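Local coordinates for periplasmic solute binding protein (Pectobacterium atrosepticum, PDB 4RY1), which probably binds a sugar in the periplasm and delivers it to an ABC-type transporter, as bacterial family 1 solute-binding proteins do, at residues 21-26 and 33-38; 64-69 and 99-104; 136-141 and 176-181; 225-228 and 234-237; 378-383 and 392-397. All coordinates share one frame; numbering follows the deposited sequence.

Interactions 1 and 2 both reach the main mixed sheet: interaction 1 packs helix 13-29 on strand 33-40, and interaction 2 fastens the loop after strand 61-64 to the turn before strand 103-104. Interaction 1 is purely apolar; interaction 2 adds one indole-to-carbonyl hydrogen bond. Interaction 3, across the chain's centre from interaction 1 and about 45 Å from it between centres, joins two helices through a tryptophan that is both hydrogen-bonded and stacked. Interaction 4 is again apolar, a phenylalanine closing a short loop. Interactions 1 to 4 are buried; interaction 5, partly buried, pairs helices 371-385 and 391-409 and brings in lysine, aspartate and water; its nearest atoms lie about 5 Å from interaction 4.

Interaction 1 (21-26 and 33-38); sequences AAINAF and ITVKAE
Ile23 lays its CG2 methyl against Val35, 3.7 Å from CG1. That methyl stands anti to the backbone N while CG1 lies beside it (chi1 -70°), which lets CG2 meet the valine while CD1 runs on toward Ala37, 4.2 Å from its CB. One turn later Phe26 takes the other branch of Val35, its CD2 3.9 Å from CG2, the ring and the valine crossing at about a right angle. The far end of the same ring reaches Ile33, where CZ is 3.8 Å from CD1, and Ile33 CG2 sits at the ring edge, in its plane. Val35 is thus wedged between Ile23 and Phe26. Helix 13-29 and strand 33-40 belong to the beta-alpha-beta unit that starts with strand 3-10; the two short segments run antiparallel at 169°, their axes 9.4 Å apart. Helix 299-310 adds Leu305 and Met309 beside Phe26 and Ile23, and Gln27 holds Val35 N through its OE1. No hydrogen bond joins the two segments directly, so helix and strand are held here by close fit and burial of branched aliphatic groups and one ring.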
# COMPACT_ATOMS: atom_id res chain seq x y z
N ALA A 21 -21.14 10.11 4.07
CA ALA A 21 -21.43 11.51 3.68
C ALA A 21 -21.54 11.60 2.15
O ALA A 21 -22.42 12.26 1.60
CB ALA A 21 -20.35 12.43 4.18
N ALA A 22 -20.61 10.94 1.46
CA ALA A 22 -20.65 10.95 -0.00
C ALA A 22 -21.91 10.28 -0.54
O ALA A 22 -22.53 10.76 -1.49
CB ALA A 22 -19.41 10.30 -0.59
N ILE A 23 -22.27 9.16 0.07
CA ILE A 23 -23.48 8.43 -0.31
C ILE A 23 -24.73 9.28 -0.10
O ILE A 23 -25.60 9.35 -0.95
CB ILE A 23 -23.56 7.07 0.41
CG1 ILE A 23 -22.48 6.12 -0.14
CG2 ILE A 23 -24.96 6.46 0.28
CD1 ILE A 23 -22.23 4.91 0.75
N ASN A 24 -24.78 9.96 1.04
CA ASN A 24 -25.93 10.81 1.31
C ASN A 24 -26.04 11.97 0.30
O ASN A 24 -27.16 12.33 -0.12
CB ASN A 24 -25.91 11.35 2.75
CG ASN A 24 -26.30 10.28 3.75
OD1 ASN A 24 -27.24 9.50 3.52
ND2 ASN A 24 -25.59 10.22 4.87
N ALA A 25 -24.90 12.56 -0.05
CA ALA A 25 -24.90 13.63 -1.06
C ALA A 25 -25.34 13.06 -2.42
O ALA A 25 -26.09 13.71 -3.15
CB ALA A 25 -23.52 14.29 -1.12
N PHE A 26 -24.88 11.86 -2.74
CA PHE A 26 -25.31 11.21 -3.98
C PHE A 26 -26.81 11.01 -4.02
O PHE A 26 -27.45 11.27 -5.05
CB PHE A 26 -24.59 9.87 -4.15
CG PHE A 26 -25.05 9.08 -5.34
CD1 PHE A 26 -24.61 9.38 -6.62
CD2 PHE A 26 -25.93 8.02 -5.18
CE1 PHE A 26 -25.04 8.63 -7.71
CE2 PHE A 26 -26.38 7.31 -6.28
CZ PHE A 26 -25.91 7.60 -7.54
N ILE A 33 -32.49 6.65 -6.47
CA ILE A 33 -31.54 5.55 -6.32
C ILE A 33 -31.29 5.23 -4.83
O ILE A 33 -30.92 6.11 -4.05
CB ILE A 33 -30.19 5.83 -7.02
CG1 ILE A 33 -30.39 6.12 -8.52
CG2 ILE A 33 -29.27 4.62 -6.87
CD1 ILE A 33 -29.15 6.54 -9.28
N THR A 34 -31.51 3.97 -4.46
CA THR A 34 -31.26 3.46 -3.11
C THR A 34 -29.83 2.94 -3.07
O THR A 34 -29.45 2.17 -3.94
CB THR A 34 -32.26 2.33 -2.75
OG1 THR A 34 -33.57 2.88 -2.58
CG2 THR A 34 -31.87 1.60 -1.46
N VAL A 35 -29.07 3.34 -2.06
CA VAL A 35 -27.69 2.85 -1.89
C VAL A 35 -27.60 2.11 -0.57
O VAL A 35 -27.91 2.68 0.49
CB VAL A 35 -26.61 3.95 -1.92
CG1 VAL A 35 -25.23 3.35 -1.74
CG2 VAL A 35 -26.70 4.73 -3.22
N LYS A 36 -27.20 0.85 -0.63
CA LYS A 36 -26.99 0.03 0.55
C LYS A 36 -25.53 -0.08 0.85
O LYS A 36 -24.76 -0.66 0.09
CB LYS A 36 -27.58 -1.34 0.34
CG LYS A 36 -29.06 -1.28 0.12
CD LYS A 36 -29.82 -1.56 1.40
CE LYS A 36 -31.28 -1.17 1.25
NZ LYS A 36 -31.63 0.00 2.09
N ALA A 37 -25.14 0.53 1.96
CA ALA A 37 -23.75 0.55 2.37
C ALA A 37 -23.42 -0.73 3.11
O ALA A 37 -24.14 -1.15 4.02
CB ALA A 37 -23.47 1.77 3.23
N GLU A 38 -22.31 -1.33 2.72
CA GLU A 38 -21.82 -2.59 3.28
C GLU A 38 -20.32 -2.46 3.56
O GLU A 38 -19.48 -2.89 2.79
CB GLU A 38 -22.08 -3.76 2.33
CG GLU A 38 -23.54 -3.93 1.97
CD GLU A 38 -23.83 -5.09 1.04
OE1 GLU A 38 -22.90 -5.72 0.51
OE2 GLU A 38 -25.03 -5.30 0.80

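Interaction 2 (64-69 and 99-104); sequences IDWNWL and LKTADV
Trp66 gives its indole N-H to the backbone O of Thr101, with NE1 2.9 Å from O, and this is the tight end of the contact. The oxygen lies in the indole plane, at the ring edge, yet the N-H does not aim straight at it: the angle at the hydrogen is 132°. Seen from the acceptor, the nitrogen stands above the carbonyl plane, 37° out of it. The bond is therefore short but bent, and the neighbouring CD1 of Trp66 also comes to 3.3 Å from Thr101 O. With its CG anti to the backbone N (chi1 166°), Trp66 swings the indole across to the turn. Thr101 CB packs close beside NE1, 3.8 Å away, while its OG1 is turned back to the carbonyl oxygen of Ala98. Pro286 of strand 284-292 touches both Trp66 and Thr101 at this end.

The looser packing belongs to Leu69. Its CD1 touches Ala102 at CA, 3.9 Å off, but keeps 4.3 Å from CB; the leucine is buried all the same and also meets Gln109 of strand 107-123. Solvent lies on the side of the turn, where Lys100 is exposed and Thr101 partly so.

That turn is a type I beta turn from Lys100 to Asp103, linking helix 96-100 to strand 103-104; the tryptophan comes from the loop between strand 61-64 and helix 69-74. One directional bond thus helps to set where the indole edge sits, with leucine and alanine adding nondirectional packing, and the backbone oxygen of Thr101 gains a side-chain donor from the buried Trp66.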
# COMPACT_ATOMS: atom_id res chain seq x y z
N ILE A 64 -11.63 -2.62 -3.99
CA ILE A 64 -10.72 -3.72 -4.13
C ILE A 64 -9.28 -3.21 -4.13
O ILE A 64 -9.02 -2.07 -4.48
CB ILE A 64 -10.96 -4.56 -5.39
CG1 ILE A 64 -10.79 -3.71 -6.66
CG2 ILE A 64 -12.32 -5.25 -5.35
CD1 ILE A 64 -10.74 -4.54 -7.93
N ASP A 65 -8.36 -4.05 -3.69
CA ASP A 65 -6.95 -3.77 -3.85
C ASP A 65 -6.51 -4.15 -5.27
O ASP A 65 -6.96 -5.15 -5.85
CB ASP A 65 -6.12 -4.50 -2.78
CG ASP A 65 -5.46 -3.58 -1.74
OD1 ASP A 65 -5.57 -2.34 -1.78
OD2 ASP A 65 -4.83 -4.13 -0.84
N TRP A 66 -5.59 -3.35 -5.82
CA TRP A 66 -5.02 -3.61 -7.16
C TRP A 66 -4.42 -5.00 -7.28
O TRP A 66 -4.53 -5.67 -8.32
CB TRP A 66 -4.01 -2.51 -7.49
CG TRP A 66 -3.10 -2.77 -8.63
CD1 TRP A 66 -3.36 -2.56 -9.95
CD2 TRP A 66 -1.75 -3.20 -8.55
NE1 TRP A 66 -2.25 -2.87 -10.70
CE2 TRP A 66 -1.24 -3.25 -9.85
CE3 TRP A 66 -0.91 -3.54 -7.48
CZ2 TRP A 66 0.06 -3.62 -10.12
CZ3 TRP A 66 0.39 -3.91 -7.75
CH2 TRP A 66 0.86 -3.94 -9.06
N ASN A 67 -3.77 -5.44 -6.22
CA ASN A 67 -3.10 -6.74 -6.24
C ASN A 67 -4.04 -7.92 -6.14
O ASN A 67 -3.58 -9.07 -6.19
CB ASN A 67 -2.04 -6.75 -5.16
CG ASN A 67 -2.55 -6.19 -3.87
OD1 ASN A 67 -2.82 -4.97 -3.77
ND2 ASN A 67 -2.67 -7.03 -2.89
N TRP A 68 -5.35 -7.65 -6.07
CA TRP A 68 -6.37 -8.70 -6.15
C TRP A 68 -6.83 -8.96 -7.57
O TRP A 68 -7.57 -9.92 -7.82
CB TRP A 68 -7.60 -8.41 -5.29
CG TRP A 68 -7.31 -8.17 -3.85
CD1 TRP A 68 -6.15 -8.43 -3.16
CD2 TRP A 68 -8.21 -7.59 -2.92
NE1 TRP A 68 -6.29 -8.03 -1.86
CE2 TRP A 68 -7.55 -7.54 -1.68
CE3 TRP A 68 -9.54 -7.13 -3.01
CZ2 TRP A 68 -8.15 -7.01 -0.54
CZ3 TRP A 68 -10.13 -6.61 -1.86
CH2 TRP A 68 -9.44 -6.54 -0.65
N LEU A 69 -6.39 -8.15 -8.52
CA LEU A 69 -6.81 -8.34 -9.90
C LEU A 69 -6.34 -9.68 -10.50
O LEU A 69 -7.07 -10.27 -11.29
CB LEU A 69 -6.44 -7.16 -10.79
CG LEU A 69 -7.22 -5.88 -10.53
CD1 LEU A 69 -6.77 -4.79 -11.50
CD2 LEU A 69 -8.72 -6.09 -10.66
N LEU A 99 -5.08 4.44 -15.24
CA LEU A 99 -6.04 3.50 -15.84
C LEU A 99 -5.38 2.23 -16.36
O LEU A 99 -5.93 1.13 -16.24
CB LEU A 99 -6.83 4.16 -16.96
CG LEU A 99 -7.64 5.38 -16.53
CD1 LEU A 99 -8.50 5.86 -17.69
CD2 LEU A 99 -8.51 5.04 -15.32
N LYS A 100 -4.19 2.37 -16.94
CA LYS A 100 -3.48 1.22 -17.47
C LYS A 100 -3.24 0.16 -16.38
O LYS A 100 -3.34 -1.05 -16.67
CB LYS A 100 -2.17 1.66 -18.14
CG LYS A 100 -1.33 0.54 -18.74
CD LYS A 100 -1.96 -0.14 -19.95
CE LYS A 100 -0.88 -0.71 -20.87
NZ LYS A 100 -1.41 -1.47 -22.03
N THR A 101 -3.00 0.59 -15.14
CA THR A 101 -2.70 -0.33 -14.02
C THR A 101 -3.84 -1.32 -13.77
O THR A 101 -3.62 -2.37 -13.20
CB THR A 101 -2.43 0.38 -12.65
OG1 THR A 101 -3.62 0.99 -12.15
CG2 THR A 101 -1.33 1.44 -12.76
N ALA A 102 -5.05 -0.94 -14.15
CA ALA A 102 -6.25 -1.76 -13.86
C ALA A 102 -6.83 -2.46 -15.09
O ALA A 102 -7.91 -3.07 -15.01
CB ALA A 102 -7.32 -0.92 -13.18
N ASP A 103 -6.12 -2.37 -16.21
CA ASP A 103 -6.53 -3.05 -17.43
C ASP A 103 -6.13 -4.51 -17.36
O ASP A 103 -5.04 -4.83 -16.93
CB ASP A 103 -5.86 -2.44 -18.66
CG ASP A 103 -6.28 -3.11 -19.93
OD1 ASP A 103 -7.41 -2.84 -20.36
OD2 ASP A 103 -5.51 -3.93 -20.48
N VAL A 104 -7.03 -5.38 -17.79
CA VAL A 104 -6.72 -6.79 -18.05
C VAL A 104 -7.25 -7.10 -19.45
O VAL A 104 -8.46 -7.08 -19.69
CB VAL A 104 -7.29 -7.78 -17.01
CG1 VAL A 104 -7.00 -9.23 -17.41
CG2 VAL A 104 -6.72 -7.50 -15.63

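Interaction 3 (136-141 and 176-181); sequences KTWDEL and RSYMAQ
Gln181 OE1 is gripped by two donors: Trp138 NE1 donates to it at 2.8 Å, and the backbone N of Ile274 also binds it. The indole bond is almost straight, 175° at the hydrogen, and the oxygen lies in the ring plane. On the glutamine side the nitrogen is tilted 27° from the carbonyl plane. The amide's other end is held as well, NE2 donating to the carbonyl oxygens of Ile272 and Ser280, which should fix the rotation of the group and leave OE1 facing the indole. Gln181 reaches over with its chain extended beyond CG.

The start of helix 138-152 packs here against helix 169-183, and it is N-capped: Trp138 is the first helical residue after the N-cap Thr137, whose OG1 accepts from Glu140 N at 3.2 Å. Placed at that helix start, the indole extends across to the second helix.

Tyr178 completes the contact with a T-shaped stack: its edge is directed at the face of Trp138, the planes are at 87°, and its centroid is 4.9 Å from that of the five-membered ring. CD1 of the tyrosine does the touching, 3.6 Å from Trp138 NE1, while the tyrosine CB rests 3.9 Å from Trp138 CZ2 on the six-membered ring. Phe208 of helix 199-214 joins the group, stacked on Tyr178 and edge-to-face with Trp138.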
# COMPACT_ATOMS: atom_id res chain seq x y z
N LYS A 136 20.11 9.79 3.33
CA LYS A 136 19.95 9.91 1.88
C LYS A 136 20.44 8.65 1.11
O LYS A 136 20.03 8.42 -0.04
CB LYS A 136 20.61 11.23 1.39
CG LYS A 136 19.79 12.47 1.77
CD LYS A 136 20.30 13.76 1.14
CE LYS A 136 20.95 14.68 2.16
NZ LYS A 136 21.77 15.74 1.51
N THR A 137 21.28 7.84 1.75
CA THR A 137 21.82 6.60 1.16
C THR A 137 21.63 5.42 2.08
O THR A 137 21.38 5.60 3.29
CB THR A 137 23.32 6.70 0.92
OG1 THR A 137 23.97 6.86 2.18
CG2 THR A 137 23.61 7.86 0.00
N TRP A 138 21.75 4.23 1.53
CA TRP A 138 21.58 3.05 2.34
C TRP A 138 22.67 3.02 3.43
O TRP A 138 22.40 2.65 4.58
CB TRP A 138 21.55 1.80 1.48
CG TRP A 138 20.43 1.83 0.51
CD1 TRP A 138 20.50 2.18 -0.81
CD2 TRP A 138 19.05 1.56 0.79
NE1 TRP A 138 19.26 2.11 -1.37
CE2 TRP A 138 18.34 1.74 -0.42
CE3 TRP A 138 18.34 1.19 1.93
CZ2 TRP A 138 16.97 1.54 -0.52
CZ3 TRP A 138 16.96 0.98 1.83
CH2 TRP A 138 16.30 1.18 0.62
N ASP A 139 23.87 3.51 3.12
CA ASP A 139 24.93 3.61 4.13
C ASP A 139 24.55 4.38 5.33
O ASP A 139 24.83 3.97 6.46
CB ASP A 139 26.16 4.33 3.56
CG ASP A 139 26.98 3.44 2.79
OD1 ASP A 139 26.67 2.23 2.82
OD2 ASP A 139 27.93 3.94 2.15
N GLU A 140 23.97 5.55 5.09
CA GLU A 140 23.57 6.42 6.18
C GLU A 140 22.48 5.73 6.98
O GLU A 140 22.44 5.90 8.18
CB GLU A 140 23.12 7.79 5.68
CG GLU A 140 24.27 8.53 4.98
CD GLU A 140 23.91 9.82 4.26
OE1 GLU A 140 22.70 10.19 4.19
OE2 GLU A 140 24.86 10.46 3.75
N LEU A 141 21.60 4.98 6.32
CA LEU A 141 20.54 4.29 7.06
C LEU A 141 21.16 3.27 8.03
O LEU A 141 20.85 3.29 9.22
CB LEU A 141 19.54 3.62 6.11
CG LEU A 141 18.43 2.85 6.85
CD1 LEU A 141 17.56 3.79 7.69
CD2 LEU A 141 17.59 2.06 5.87
N ARG A 176 13.19 -4.85 -2.28
CA ARG A 176 12.92 -4.79 -3.73
C ARG A 176 13.36 -3.45 -4.33
O ARG A 176 13.93 -3.41 -5.44
CB ARG A 176 11.43 -4.99 -4.00
CG ARG A 176 11.11 -4.98 -5.48
CD ARG A 176 10.05 -3.97 -5.82
NE ARG A 176 9.82 -3.78 -7.24
CZ ARG A 176 9.89 -2.61 -7.85
NH1 ARG A 176 10.12 -1.50 -7.16
NH2 ARG A 176 9.68 -2.52 -9.16
N SER A 177 13.11 -2.36 -3.61
CA SER A 177 13.47 -1.02 -4.09
C SER A 177 15.01 -0.91 -4.17
O SER A 177 15.57 -0.44 -5.18
CB SER A 177 12.86 0.06 -3.18
OG SER A 177 13.03 1.37 -3.68
N TYR A 178 15.68 -1.37 -3.12
CA TYR A 178 17.14 -1.45 -3.11
C TYR A 178 17.69 -2.22 -4.32
O TYR A 178 18.60 -1.75 -5.02
CB TYR A 178 17.62 -2.13 -1.82
CG TYR A 178 19.11 -2.43 -1.77
CD1 TYR A 178 20.03 -1.43 -1.46
CD2 TYR A 178 19.60 -3.72 -1.99
CE1 TYR A 178 21.39 -1.70 -1.40
CE2 TYR A 178 20.96 -4.00 -1.91
CZ TYR A 178 21.85 -2.98 -1.62
OH TYR A 178 23.21 -3.22 -1.56
N MET A 179 17.13 -3.39 -4.55
CA MET A 179 17.59 -4.26 -5.64
C MET A 179 17.28 -3.68 -7.02
O MET A 179 18.03 -3.91 -7.98
CB MET A 179 17.01 -5.66 -5.51
CG MET A 179 17.42 -6.39 -4.23
SD MET A 179 19.18 -6.95 -4.11
CE MET A 179 19.14 -8.35 -5.24
N ALA A 180 16.20 -2.92 -7.11
CA ALA A 180 15.87 -2.25 -8.38
C ALA A 180 16.89 -1.15 -8.67
O ALA A 180 17.32 -0.97 -9.82
CB ALA A 180 14.47 -1.67 -8.35
N GLN A 181 17.26 -0.41 -7.64
CA GLN A 181 18.31 0.61 -7.74
C GLN A 181 19.64 0.01 -8.15
O GLN A 181 20.36 0.57 -8.98
CB GLN A 181 18.49 1.31 -6.41
CG GLN A 181 17.30 2.17 -6.05
CD GLN A 181 17.47 2.82 -4.70
OE1 GLN A 181 18.49 2.65 -4.04
NE2 GLN A 181 16.47 3.56 -4.28

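Interaction 4 (225-228 and 234-237); sequences SSFG and EIRP
Phe227 carries the first segment's whole share of the contact with Ile235 and Pro237, and the residues before it set it up. Ser225 opens a type I beta turn at the end of helix 221-225, its carbonyl oxygen accepting from Gly228 N at 3.1 Å. Ser226 follows with its OG held by the carbonyl oxygen of Tyr223. Next comes Phe227, whose O is held by Thr230 OG1 and whose CG lies beside the backbone N (chi1 -67°), which sends the ring across to the second segment. Ile235 CD1 sits over the centre of one ring face, a CH-pi contact 4.1 Å from the centroid and only 7° off the ring normal. The isoleucine's other methyl, CG2, leans on the ring near its root, 3.9 Å from Phe227 CD1. Pro237 comes to meet the far end of the ring, its side chain running toward that of Phe227, with CG 3.6 Å from Phe227 CZ and CD 3.7 Å from Phe227 CE1. Gly228 then leaves helical geometry with positive phi, a backbone shape glycine adopts readily. The apolar contact closes the loop between helix 221-225 and helix 236-239, with Ile235 as N-cap residue and proline in the first turn of the second helix.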
# COMPACT_ATOMS: atom_id res chain seq x y z
N SER A 225 7.07 -10.04 17.86
CA SER A 225 6.25 -11.12 18.41
C SER A 225 5.84 -10.85 19.84
O SER A 225 4.78 -11.31 20.26
CB SER A 225 6.97 -12.45 18.31
OG SER A 225 7.09 -12.84 16.94
N SER A 226 6.67 -10.09 20.57
CA SER A 226 6.40 -9.76 21.97
C SER A 226 5.15 -8.91 22.12
O SER A 226 4.61 -8.81 23.21
CB SER A 226 7.60 -9.10 22.68
OG SER A 226 7.72 -7.72 22.35
N PHE A 227 4.71 -8.29 21.04
CA PHE A 227 3.50 -7.46 21.05
C PHE A 227 2.22 -8.17 20.63
O PHE A 227 1.14 -7.56 20.64
CB PHE A 227 3.72 -6.19 20.23
CG PHE A 227 4.73 -5.29 20.84
CD1 PHE A 227 4.35 -4.39 21.82
CD2 PHE A 227 6.06 -5.39 20.49
CE1 PHE A 227 5.28 -3.59 22.43
CE2 PHE A 227 7.00 -4.60 21.10
CZ PHE A 227 6.62 -3.70 22.08
N GLY A 228 2.34 -9.43 20.25
CA GLY A 228 1.19 -10.26 19.87
C GLY A 228 0.57 -9.80 18.56
O GLY A 228 1.26 -9.50 17.59
N GLU A 234 -0.83 0.95 16.98
CA GLU A 234 -1.36 1.06 18.36
C GLU A 234 -0.36 0.65 19.45
O GLU A 234 -0.69 0.74 20.64
CB GLU A 234 -2.64 0.22 18.54
CG GLU A 234 -3.83 0.70 17.72
CD GLU A 234 -4.93 -0.33 17.57
OE1 GLU A 234 -5.03 -1.23 18.41
OE2 GLU A 234 -5.70 -0.24 16.58
N ILE A 235 0.85 0.20 19.10
CA ILE A 235 1.79 -0.22 20.16
C ILE A 235 2.56 0.97 20.71
O ILE A 235 2.83 1.95 20.01
CB ILE A 235 2.75 -1.38 19.78
CG1 ILE A 235 3.81 -0.92 18.77
CG2 ILE A 235 1.96 -2.59 19.28
CD1 ILE A 235 4.83 -1.98 18.39
N ARG A 236 2.95 0.85 21.97
CA ARG A 236 3.55 1.96 22.69
C ARG A 236 4.84 2.44 22.02
O ARG A 236 5.06 3.64 21.96
CB ARG A 236 3.82 1.59 24.15
N PRO A 237 5.70 1.51 21.54
CA PRO A 237 6.91 2.04 20.91
C PRO A 237 6.69 2.92 19.68
O PRO A 237 7.53 3.79 19.41
CB PRO A 237 7.68 0.78 20.53
CG PRO A 237 7.29 -0.20 21.59
CD PRO A 237 5.81 0.05 21.74

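Interaction 5 (378-383 and 392-397); sequences TTSLQK and NKVADD
Val394 pushes its two methyls into helix 371-385, and its rotamer decides which does what. CG1 stands anti to the backbone N (chi1 169°) and settles on Ser380, 3.6 Å from CB and 3.5 Å from the backbone O. CG2 instead meets the aliphatic part of Lys383, 3.9 Å from CE. The lysine gets there by an unusual path: its chain is bent at chi3, which at 19° is close to eclipsed. Lysine and valine side chains run alongside each other, oppositely directed.

The segments belong to an antiparallel helix pair, 371-385 and 391-409; the axes of segments 378-383 and 392-397 approach to 10.0 Å, at 168°. Phe206 of helix 199-214 also touches Ser380.

Around this apolar contact the polar ends are joined by water. The Ser380 OG group, set beside its backbone N, is bonded to the carbonyl oxygen of Leu376 and also accepts from water 1, which donates a second time to Val394 O and accepts from Lys383 NZ at 2.6 Å. Water 2 bridges Lys383 NZ and Asp397 OD2, which are 4.5 Å apart, too far for a direct salt bridge. Within segment 392-397 that same carboxylate oxygen forms a salt bridge with Lys393 NZ, 2.8 Å from OD2 and on its syn lone pair, a geometry less certain because Lys393 is poorly ordered.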
# COMPACT_ATOMS: atom_id res chain seq x y z
N THR A 378 7.84 -13.84 5.43
CA THR A 378 7.68 -13.52 6.86
C THR A 378 8.19 -14.65 7.76
O THR A 378 8.99 -14.43 8.68
CB THR A 378 6.21 -13.17 7.16
OG1 THR A 378 5.84 -12.01 6.39
CG2 THR A 378 5.98 -12.91 8.64
N THR A 379 7.76 -15.86 7.44
CA THR A 379 8.21 -17.05 8.17
C THR A 379 9.72 -17.30 7.98
O THR A 379 10.41 -17.75 8.91
CB THR A 379 7.34 -18.28 7.86
OG1 THR A 379 7.38 -18.57 6.46
CG2 THR A 379 5.91 -18.03 8.28
N SER A 380 10.23 -16.99 6.80
CA SER A 380 11.68 -17.11 6.56
C SER A 380 12.46 -16.15 7.45
O SER A 380 13.49 -16.52 8.01
CB SER A 380 12.03 -16.82 5.10
OG SER A 380 11.44 -17.79 4.25
N LEU A 381 11.98 -14.91 7.57
CA LEU A 381 12.63 -13.95 8.48
C LEU A 381 12.61 -14.43 9.93
O LEU A 381 13.58 -14.26 10.66
CB LEU A 381 11.97 -12.56 8.40
CG LEU A 381 11.97 -11.95 7.00
CD1 LEU A 381 11.36 -10.57 7.10
CD2 LEU A 381 13.33 -11.91 6.32
N GLN A 382 11.50 -15.03 10.32
CA GLN A 382 11.33 -15.60 11.66
C GLN A 382 12.31 -16.75 11.89
O GLN A 382 12.92 -16.83 12.92
CB GLN A 382 9.87 -15.97 11.91
CG GLN A 382 9.04 -14.69 12.04
CD GLN A 382 7.55 -14.87 11.91
OE1 GLN A 382 7.03 -15.97 11.76
NE2 GLN A 382 6.83 -13.74 11.99
N LYS A 383 12.51 -17.59 10.89
CA LYS A 383 13.52 -18.65 10.97
C LYS A 383 14.90 -18.07 11.28
O LYS A 383 15.63 -18.59 12.14
CB LYS A 383 13.54 -19.47 9.69
CG LYS A 383 12.56 -20.64 9.71
CD LYS A 383 12.16 -21.19 8.35
CE LYS A 383 13.11 -20.81 7.22
NZ LYS A 383 12.84 -21.54 5.95
N ASN A 392 21.84 -18.59 3.81
CA ASN A 392 21.78 -19.22 2.49
C ASN A 392 20.73 -20.27 2.36
O ASN A 392 20.03 -20.37 1.36
CB ASN A 392 23.11 -19.82 2.10
CG ASN A 392 24.09 -18.78 1.69
OD1 ASN A 392 23.78 -17.60 1.70
ND2 ASN A 392 25.29 -19.20 1.34
N LYS A 393 20.63 -21.09 3.38
CA LYS A 393 19.64 -22.12 3.34
C LYS A 393 18.21 -21.53 3.35
O LYS A 393 17.35 -21.96 2.58
CB LYS A 393 19.89 -23.06 4.49
CG LYS A 393 18.74 -23.99 4.72
CD LYS A 393 18.64 -25.01 3.62
CE LYS A 393 18.25 -26.33 4.24
NZ LYS A 393 16.79 -26.40 4.49
N VAL A 394 17.99 -20.54 4.21
CA VAL A 394 16.67 -19.89 4.33
C VAL A 394 16.30 -19.23 3.00
O VAL A 394 15.19 -19.39 2.48
CB VAL A 394 16.67 -18.88 5.51
CG1 VAL A 394 15.42 -17.99 5.50
CG2 VAL A 394 16.77 -19.64 6.82
N ALA A 395 17.28 -18.54 2.43
CA ALA A 395 17.10 -17.88 1.14
C ALA A 395 16.81 -18.86 0.00
O ALA A 395 15.84 -18.71 -0.73
CB ALA A 395 18.33 -17.06 0.82
N ASP A 396 17.66 -19.87 -0.14
CA ASP A 396 17.44 -20.86 -1.19
C ASP A 396 16.06 -21.54 -1.03
O ASP A 396 15.39 -21.84 -2.02
CB ASP A 396 18.53 -21.93 -1.18
CG ASP A 396 19.93 -21.38 -1.46
OD1 ASP A 396 20.13 -20.19 -1.78
OD2 ASP A 396 20.88 -22.19 -1.35
N ASP A 397 15.67 -21.83 0.21
CA ASP A 397 14.35 -22.43 0.48
C ASP A 397 13.21 -21.47 0.15
O ASP A 397 12.16 -21.88 -0.34
CB ASP A 397 14.22 -22.90 1.93
CG ASP A 397 15.10 -24.11 2.24
OD1 ASP A 397 15.84 -24.60 1.35
OD2 ASP A 397 15.04 -24.57 3.39
O HOH W 1 12.93 -20.06 3.77
O HOH W 2 15.38 -22.91 5.61